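PDB 3ONH: ubiquitin-activating enzyme E1-like from Saccharomyces cerevisiae, which forms, with AOS1, the E1 enzyme that activates the ubiquitin-like modifier SMT3 (SUMO) at the expense of ATP, and is represented here by its ubiquitin-fold domain. Local coordinates for residues G8-S13 and S105-E110; L12-L17 and L93-E98. One frame throughout, in Å; residues are numbered along the deposited sequence.

Interaction 1. Residues G8-S13 and S105-E110; sequences GVIKLS and SLPDVE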
ATOM      1  N   GLY A   8       9.186   1.639   4.413  1.00  4.62           N
ATOM      2  CA  GLY A   8       8.594   1.982   5.691  1.00  8.16           C
ATOM      3  C   GLY A   8       7.805   0.827   6.274  1.00  7.93           C
ATOM      4  O   GLY A   8       7.575  -0.172   5.594  1.00 10.44           O
ATOM      5  N   VAL A   9       7.403   0.964   7.534  1.00  8.21           N
ATOM      6  CA  VAL A   9       6.542  -0.005   8.190  1.00  7.38           C
ATOM      7  C   VAL A   9       5.164   0.597   8.436  1.00  8.65           C
ATOM      8  O   VAL A   9       5.044   1.698   8.970  1.00 10.10           O
ATOM      9  CB  VAL A   9       7.131  -0.463   9.545  1.00  4.01           C
ATOM     10  CG1 VAL A   9       6.124  -1.309  10.316  1.00  3.10           C
ATOM     11  CG2 VAL A   9       8.417  -1.230   9.336  1.00  6.54           C
ATOM     12  N   ILE A  10       4.129  -0.130   8.030  1.00  6.81           N
ATOM     13  CA  ILE A  10       2.764   0.209   8.406  1.00  9.25           C
ATOM     14  C   ILE A  10       2.409  -0.521   9.690  1.00 18.88           C
ATOM     15  O   ILE A  10       2.513  -1.743   9.759  1.00 12.32           O
ATOM     16  CB  ILE A  10       1.764  -0.188   7.306  1.00 10.38           C
ATOM     17  CG1 ILE A  10       2.020   0.619   6.036  1.00  8.24           C
ATOM     18  CG2 ILE A  10       0.348   0.033   7.774  1.00 10.34           C
ATOM     19  CD1 ILE A  10       1.136   0.220   4.869  1.00 11.65           C
ATOM     20  N   LYS A  11       1.999   0.230  10.709  1.00 12.18           N
ATOM     21  CA  LYS A  11       1.533  -0.359  11.963  1.00 17.26           C
ATOM     22  C   LYS A  11       0.019  -0.560  11.934  1.00 19.09           C
ATOM     23  O   LYS A  11      -0.749   0.405  11.968  1.00 16.49           O
ATOM     24  CB  LYS A  11       1.921   0.523  13.152  1.00 18.33           C
ATOM     25  CG  LYS A  11       3.418   0.766  13.295  1.00 19.03           C
ATOM     26  CD  LYS A  11       3.688   1.896  14.286  1.00 38.60           C
ATOM     27  CE  LYS A  11       5.173   2.213  14.397  1.00 47.76           C
ATOM     28  NZ  LYS A  11       5.950   1.025  14.845  1.00 43.19           N
ATOM     29  N   LEU A  12      -0.396  -1.822  11.872  1.00 22.40           N
ATOM     30  CA  LEU A  12      -1.802  -2.199  11.761  1.00 13.85           C
ATOM     31  C   LEU A  12      -2.233  -3.010  12.960  1.00 20.53           C
ATOM     32  O   LEU A  12      -1.504  -3.889  13.408  1.00 36.26           O
ATOM     33  CB  LEU A  12      -2.019  -3.060  10.513  1.00 13.77           C
ATOM     34  CG  LEU A  12      -2.422  -2.392   9.204  1.00 22.05           C
ATOM     35  CD1 LEU A  12      -2.077  -3.299   8.045  1.00 34.98           C
ATOM     36  CD2 LEU A  12      -3.904  -2.075   9.211  1.00 14.32           C
ATOM     37  N   SER A  13      -3.423  -2.724  13.475  1.00 11.34           N
ATOM     38  CA  SER A  13      -4.048  -3.604  14.444  1.00 11.26           C
ATOM     39  C   SER A  13      -4.719  -4.751  13.689  1.00 13.44           C
ATOM     40  O   SER A  13      -5.029  -4.632  12.506  1.00 13.42           O
ATOM     41  CB  SER A  13      -5.059  -2.842  15.306  1.00 14.72           C
ATOM     42  OG  SER A  13      -6.092  -2.270  14.525  1.00 14.40           O
ATOM     43  N   SER A 105      -1.477   2.897  11.033  1.00 15.50           N
ATOM     44  CA  SER A 105      -0.534   3.999  11.044  1.00  9.46           C
ATOM     45  C   SER A 105       0.479   3.879   9.909  1.00 11.41           C
ATOM     46  O   SER A 105       1.314   2.986   9.921  1.00  9.64           O
ATOM     47  CB  SER A 105       0.190   4.029  12.388  1.00 10.27           C
ATOM     48  OG  SER A 105       0.853   5.260  12.595  1.00 27.66           O
ATOM     49  N   LEU A 106       0.403   4.778   8.930  1.00 17.72           N
ATOM     50  CA  LEU A 106       1.372   4.786   7.843  1.00 13.70           C
ATOM     51  C   LEU A 106       2.642   5.525   8.245  1.00 17.46           C
ATOM     52  O   LEU A 106       2.592   6.558   8.903  1.00 17.01           O
ATOM     53  CB  LEU A 106       0.788   5.417   6.574  1.00 12.34           C
ATOM     54  CG  LEU A 106      -0.344   4.683   5.847  1.00  9.85           C
ATOM     55  CD1 LEU A 106      -0.447   5.145   4.404  1.00 21.93           C
ATOM     56  CD2 LEU A 106      -0.131   3.198   5.885  1.00 30.47           C
ATOM     57  N   PRO A 107       3.796   4.999   7.831  1.00  8.90           N
ATOM     58  CA  PRO A 107       5.075   5.617   8.185  1.00 14.27           C
ATOM     59  C   PRO A 107       5.284   6.983   7.532  1.00 30.77           C
ATOM     60  O   PRO A 107       4.924   7.194   6.367  1.00 14.51           O
ATOM     61  CB  PRO A 107       6.097   4.618   7.639  1.00 13.72           C
ATOM     62  CG  PRO A 107       5.380   3.918   6.533  1.00 12.78           C
ATOM     63  CD  PRO A 107       3.975   3.772   7.040  1.00  6.28           C
ATOM     64  N   ASP A 108       5.873   7.905   8.280  1.00 31.97           N
ATOM     65  CA  ASP A 108       6.287   9.173   7.697  1.00 12.89           C
ATOM     66  C   ASP A 108       7.622   9.004   6.990  1.00 20.36           C
ATOM     67  O   ASP A 108       8.679   9.019   7.618  1.00 24.40           O
ATOM     68  CB  ASP A 108       6.319  10.280   8.746  1.00 17.72           C
ATOM     69  CG  ASP A 108       4.929  10.806   9.058  1.00 41.57           C
ATOM     70  OD1 ASP A 108       4.517  11.796   8.418  1.00 38.82           O
ATOM     71  OD2 ASP A 108       4.238  10.217   9.917  1.00 33.11           O
ATOM     72  N   VAL A 109       7.542   8.811   5.675  1.00 20.23           N
ATOM     73  CA  VAL A 109       8.699   8.553   4.828  1.00 12.15           C
ATOM     74  C   VAL A 109       8.814   9.636   3.758  1.00 23.56           C
ATOM     75  O   VAL A 109       7.814  10.223   3.346  1.00 33.33           O
ATOM     76  CB  VAL A 109       8.568   7.194   4.108  1.00 12.17           C
ATOM     77  CG1 VAL A 109       9.733   6.978   3.156  1.00 18.84           C
ATOM     78  CG2 VAL A 109       8.467   6.064   5.107  1.00 16.77           C
ATOM     79  N   GLU A 110      10.038   9.896   3.312  1.00 29.46           N
ATOM     80  CA  GLU A 110      10.277  10.862   2.248  1.00 35.15           C
ATOM     81  C   GLU A 110      10.245  10.163   0.900  1.00 28.13           C
ATOM     82  O   GLU A 110      11.101   9.324   0.617  1.00 16.76           O
ATOM     83  CB  GLU A 110      11.635  11.532   2.439  1.00 37.66           C
ATOM     84  CG  GLU A 110      11.800  12.828   1.674  1.00 33.71           C
ATOM     85  CD  GLU A 110      13.001  13.627   2.154  1.00 62.05           C
ATOM     86  OE1 GLU A 110      14.146  13.234   1.829  1.00 56.82           O
ATOM     87  OE2 GLU A 110      12.800  14.640   2.863  1.00 56.53           O
TER
HETATM   88  O   HOH W   1       4.301   3.505  11.074  1.00 20.31           O

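Interaction 2. Residues L12-L17 and L93-E98; sequences LSSDCL and LDVDDE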
ATOM      1  N   LEU A  12      -0.396  -1.822  11.872  1.00 22.40           N
ATOM      2  CA  LEU A  12      -1.802  -2.199  11.761  1.00 13.85           C
ATOM      3  C   LEU A  12      -2.233  -3.010  12.960  1.00 20.53           C
ATOM      4  O   LEU A  12      -1.504  -3.889  13.408  1.00 36.26           O
ATOM      5  CB  LEU A  12      -2.019  -3.060  10.513  1.00 13.77           C
ATOM      6  CG  LEU A  12      -2.422  -2.392   9.204  1.00 22.05           C
ATOM      7  CD1 LEU A  12      -2.077  -3.299   8.045  1.00 34.98           C
ATOM      8  CD2 LEU A  12      -3.904  -2.075   9.211  1.00 14.32           C
ATOM      9  N   SER A  13      -3.423  -2.724  13.475  1.00 11.34           N
ATOM     10  CA  SER A  13      -4.048  -3.604  14.444  1.00 11.26           C
ATOM     11  C   SER A  13      -4.719  -4.751  13.689  1.00 13.44           C
ATOM     12  O   SER A  13      -5.029  -4.632  12.506  1.00 13.42           O
ATOM     13  CB  SER A  13      -5.059  -2.842  15.306  1.00 14.72           C
ATOM     14  OG  SER A  13      -6.092  -2.270  14.525  1.00 14.40           O
ATOM     15  N   SER A  14      -4.928  -5.868  14.372  1.00 14.10           N
ATOM     16  CA  SER A  14      -5.502  -7.052  13.748  1.00 15.36           C
ATOM     17  C   SER A  14      -6.880  -6.782  13.165  1.00 19.02           C
ATOM     18  O   SER A  14      -7.191  -7.207  12.057  1.00 21.13           O
ATOM     19  CB  SER A  14      -5.592  -8.183  14.769  1.00 26.26           C
ATOM     20  OG  SER A  14      -4.371  -8.316  15.474  1.00 37.16           O
ATOM     21  N   ASP A  15      -7.712  -6.084  13.925  1.00 23.85           N
ATOM     22  CA  ASP A  15      -9.067  -5.785  13.496  1.00 15.22           C
ATOM     23  C   ASP A  15      -9.045  -4.938  12.244  1.00 12.25           C
ATOM     24  O   ASP A  15     -10.011  -4.912  11.488  1.00 38.26           O
ATOM     25  CB  ASP A  15      -9.822  -5.037  14.591  1.00 29.34           C
ATOM     26  CG  ASP A  15      -9.246  -3.658  14.856  1.00 16.76           C
ATOM     27  OD1 ASP A  15      -8.008  -3.524  14.897  1.00 27.79           O
ATOM     28  OD2 ASP A  15     -10.034  -2.708  15.035  1.00 46.48           O
ATOM     29  N   CYS A  16      -7.935  -4.241  12.028  1.00 21.82           N
ATOM     30  CA  CYS A  16      -7.826  -3.331  10.896  1.00 13.80           C
ATOM     31  C   CYS A  16      -7.551  -4.072   9.584  1.00  9.65           C
ATOM     32  O   CYS A  16      -8.122  -3.752   8.549  1.00 14.96           O
ATOM     33  CB  CYS A  16      -6.758  -2.271  11.157  1.00 17.03           C
ATOM     34  SG  CYS A  16      -6.803  -0.909   9.988  1.00 28.24           S
ATOM     35  N   LEU A  17      -6.679  -5.067   9.631  1.00 15.06           N
ATOM     36  CA  LEU A  17      -6.450  -5.882   8.456  1.00 16.33           C
ATOM     37  C   LEU A  17      -7.775  -6.486   8.011  1.00  9.34           C
ATOM     38  O   LEU A  17      -8.043  -6.603   6.816  1.00 19.03           O
ATOM     39  CB  LEU A  17      -5.445  -6.991   8.762  1.00 18.31           C
ATOM     40  CG  LEU A  17      -4.754  -7.619   7.550  1.00 12.89           C
ATOM     41  CD1 LEU A  17      -3.656  -6.718   7.018  1.00 19.22           C
ATOM     42  CD2 LEU A  17      -4.185  -8.972   7.918  1.00 24.58           C
ATOM     43  N   LEU A  93       3.915  -4.663   6.309  1.00  8.82           N
ATOM     44  CA  LEU A  93       2.736  -4.699   7.164  1.00  5.05           C
ATOM     45  C   LEU A  93       3.056  -5.319   8.515  1.00  9.76           C
ATOM     46  O   LEU A  93       3.284  -6.528   8.626  1.00 10.13           O
ATOM     47  CB  LEU A  93       1.587  -5.477   6.508  1.00  7.52           C
ATOM     48  CG  LEU A  93       1.147  -5.048   5.111  1.00 16.19           C
ATOM     49  CD1 LEU A  93      -0.134  -5.768   4.710  1.00 14.04           C
ATOM     50  CD2 LEU A  93       0.938  -3.546   5.080  1.00 26.72           C
ATOM     51  N   ASP A  94       3.065  -4.477   9.539  1.00  5.06           N
ATOM     52  CA  ASP A  94       3.327  -4.901  10.917  1.00 13.68           C
ATOM     53  C   ASP A  94       2.026  -5.019  11.709  1.00 39.41           C
ATOM     54  O   ASP A  94       1.567  -4.058  12.328  1.00 19.88           O
ATOM     55  CB  ASP A  94       4.283  -3.908  11.588  1.00 14.41           C
ATOM     56  CG  ASP A  94       4.482  -4.181  13.068  1.00 33.08           C
ATOM     57  OD1 ASP A  94       4.070  -5.257  13.547  1.00 34.57           O
ATOM     58  OD2 ASP A  94       5.063  -3.312  13.754  1.00 24.89           O
ATOM     59  N   VAL A  95       1.429  -6.207  11.678  1.00 11.40           N
ATOM     60  CA  VAL A  95       0.193  -6.463  12.398  1.00 15.95           C
ATOM     61  C   VAL A  95       0.517  -6.870  13.837  1.00 32.55           C
ATOM     62  O   VAL A  95       1.018  -7.964  14.093  1.00 27.93           O
ATOM     63  CB  VAL A  95      -0.638  -7.530  11.681  1.00 10.57           C
ATOM     64  CG1 VAL A  95      -1.835  -7.937  12.522  1.00 37.80           C
ATOM     65  CG2 VAL A  95      -1.079  -7.005  10.325  1.00  5.79           C
ATOM     66  N   ASP A  96       0.236  -5.970  14.770  1.00 61.18           N
ATOM     67  CA  ASP A  96       0.727  -6.107  16.134  1.00 88.44           C
ATOM     68  C   ASP A  96      -0.381  -6.192  17.183  1.00111.20           C
ATOM     69  O   ASP A  96      -1.355  -5.440  17.142  1.00118.55           O
ATOM     70  CB  ASP A  96       1.661  -4.935  16.449  1.00 94.44           C
ATOM     71  CG  ASP A  96       2.186  -4.971  17.865  1.00105.19           C
ATOM     72  OD1 ASP A  96       2.210  -6.061  18.470  1.00117.28           O
ATOM     73  OD2 ASP A  96       2.583  -3.900  18.366  1.00103.47           O
ATOM     74  N   ASP A  97      -0.216  -7.120  18.119  1.00128.34           N
ATOM     75  CA  ASP A  97      -1.069  -7.197  19.296  1.00125.35           C
ATOM     76  C   ASP A  97      -0.223  -6.921  20.535  1.00128.63           C
ATOM     77  O   ASP A  97       0.805  -7.561  20.753  1.00132.08           O
ATOM     78  CB  ASP A  97      -1.731  -8.571  19.397  1.00121.63           C
ATOM     79  N   GLU A  98      -0.667  -5.969  21.345  1.00132.16           N
ATOM     80  CA  GLU A  98      -1.939  -5.311  21.103  1.00138.64           C
ATOM     81  C   GLU A  98      -1.785  -3.833  20.773  1.00124.69           C
ATOM     82  O   GLU A  98      -1.648  -3.000  21.666  1.00119.48           O
ATOM     83  CB  GLU A  98      -2.857  -5.489  22.302  1.00162.40           C
TER

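Interaction 1. Residues G8-S13 and S105-E110
Lys-11 and Ser-105 face each other as an antiparallel hydrogen-bonded pair, and from there 105-110 runs back along the edge of strand 6-12, the touching parts, 8-11 and 105-109, running 169° apart. Ser-105 N donates to Lys-11 O at 2.8 Å in a nearly straight bond (173° at the hydrogen), and Lys-11 N returns one to Ser-105 O. In regular pairing Val-9 and Pro-107 would bond next, but proline has no N-H to offer. Its CD instead comes to 3.0 Å from Val-9 O, and a water donates to both Val-9 O and Ser-105 O, so that the solvent bridges the edge where the sheet pairing stops.

On the inner side, Ile-10 and Leu-106 lie alongside each other and point the same way. Leu-106 sets off away from the strand at its CB, yet its branch turns back until CD2 sits 3.4 Å from both CG1 and CD1 of Ile-10, which is tight packing. Ile-10 presents that arm because CG1 stands beside the backbone N (chi1 -64°). The ring of Pro-107 crosses Ile-10 at a slant and reaches on to Gly-8, its CG 3.8 Å from Gly-8 CA; with no side chain there, the ring can rest on the backbone. Val-109 CG2 meets the same CA at 4.1 Å. The CB atoms of Lys-11 and Ser-105 touch on the outer side, while the rest of the lysine chain leads away, passing Leu-99.

In this ubiquitin-fold domain strand 6-12 is an inner strand of the mixed sheet, paired parallel with 84-95 on one side and antiparallel with the short 104-105 on the other. Helix 22-33 covers the inner side: Phe-25 meets Ile-10, Leu-28 and Ile-29 meet Leu-106, Tyr-33 OH bonds Pro-107 O, and Lys-32 pairs with Asp-108.

Interaction 2. Residues L12-L17 and L93-E98
Leu-12 bridges Asp-94 and Asp-96 through its backbone, in parallel register with Val-95. Its N donates to Asp-94 O at 3.0 Å, approaching from above the carbonyl plane, 42° out of it. Its O accepts from Asp-96 N at the same length, with the donor nearly in line with the C=O bond (175°), and Val-95 CA adds a CA-H contact to this oxygen at 3.2 Å.

Leu-12 and Val-95 put their side chains on the same face of the sheet. Val-95 uses both branches: CG1, anti to the backbone N (chi1 172°), points to Ser-14 OG at 3.9 Å, while CG2 meets Leu-12 CB at 4.1 Å and also touches Leu-17 CD1. That leucine methyl reaches Leu-93 CD1 as well, and Leu-93 CD2 meets Leu-12 CD1 at 4.2 Å, so three leucines and a valine close over the end of the strand pair.

Strands 6-12 and 84-95 are parallel neighbours in the sheet of this ubiquitin-fold domain, although most of the domain lies between them in sequence, and helix 14-19 starts directly after their pairing. Ser-13 is its N-cap, and Ser-13 O takes Cys-16 N at 3.0 Å in the first turn, which carries Leu-17 back over the sheet. Farther out, Asn-70 OD1 holds Val-95 N from the strand side. On the helix side, Thr-103 bonds Ser-13, Asn-102 N binds Asp-15 OD2, and Cys-104 packs against Leu-12 and Cys-16.

How the interactions relate
From the N terminus, strand 6-12 runs into helix 14-19, and both contacts start on this piece. The chain then makes helix 22-33 and the strands from 39 to 78 before returning in strand 84-95, where interaction 2 closes the first long loop. It leaves through a loop and comes back on the far edge of strand 6-12, where interaction 1 closes a longer one. The closure at Leu-12 and Val-95 lies wholly within that at Lys-11 and Ser-105; the segments share Leu-12 and Ser-13, which make no contact in interaction 1. Strand 6-12 therefore joins 84-95 to 104-105, and Ile-10 O lies 2.8 Å from Asp-94 N, probably hydrogen-bonded, while Ile-10 CD1 packs on Leu-93 CD2.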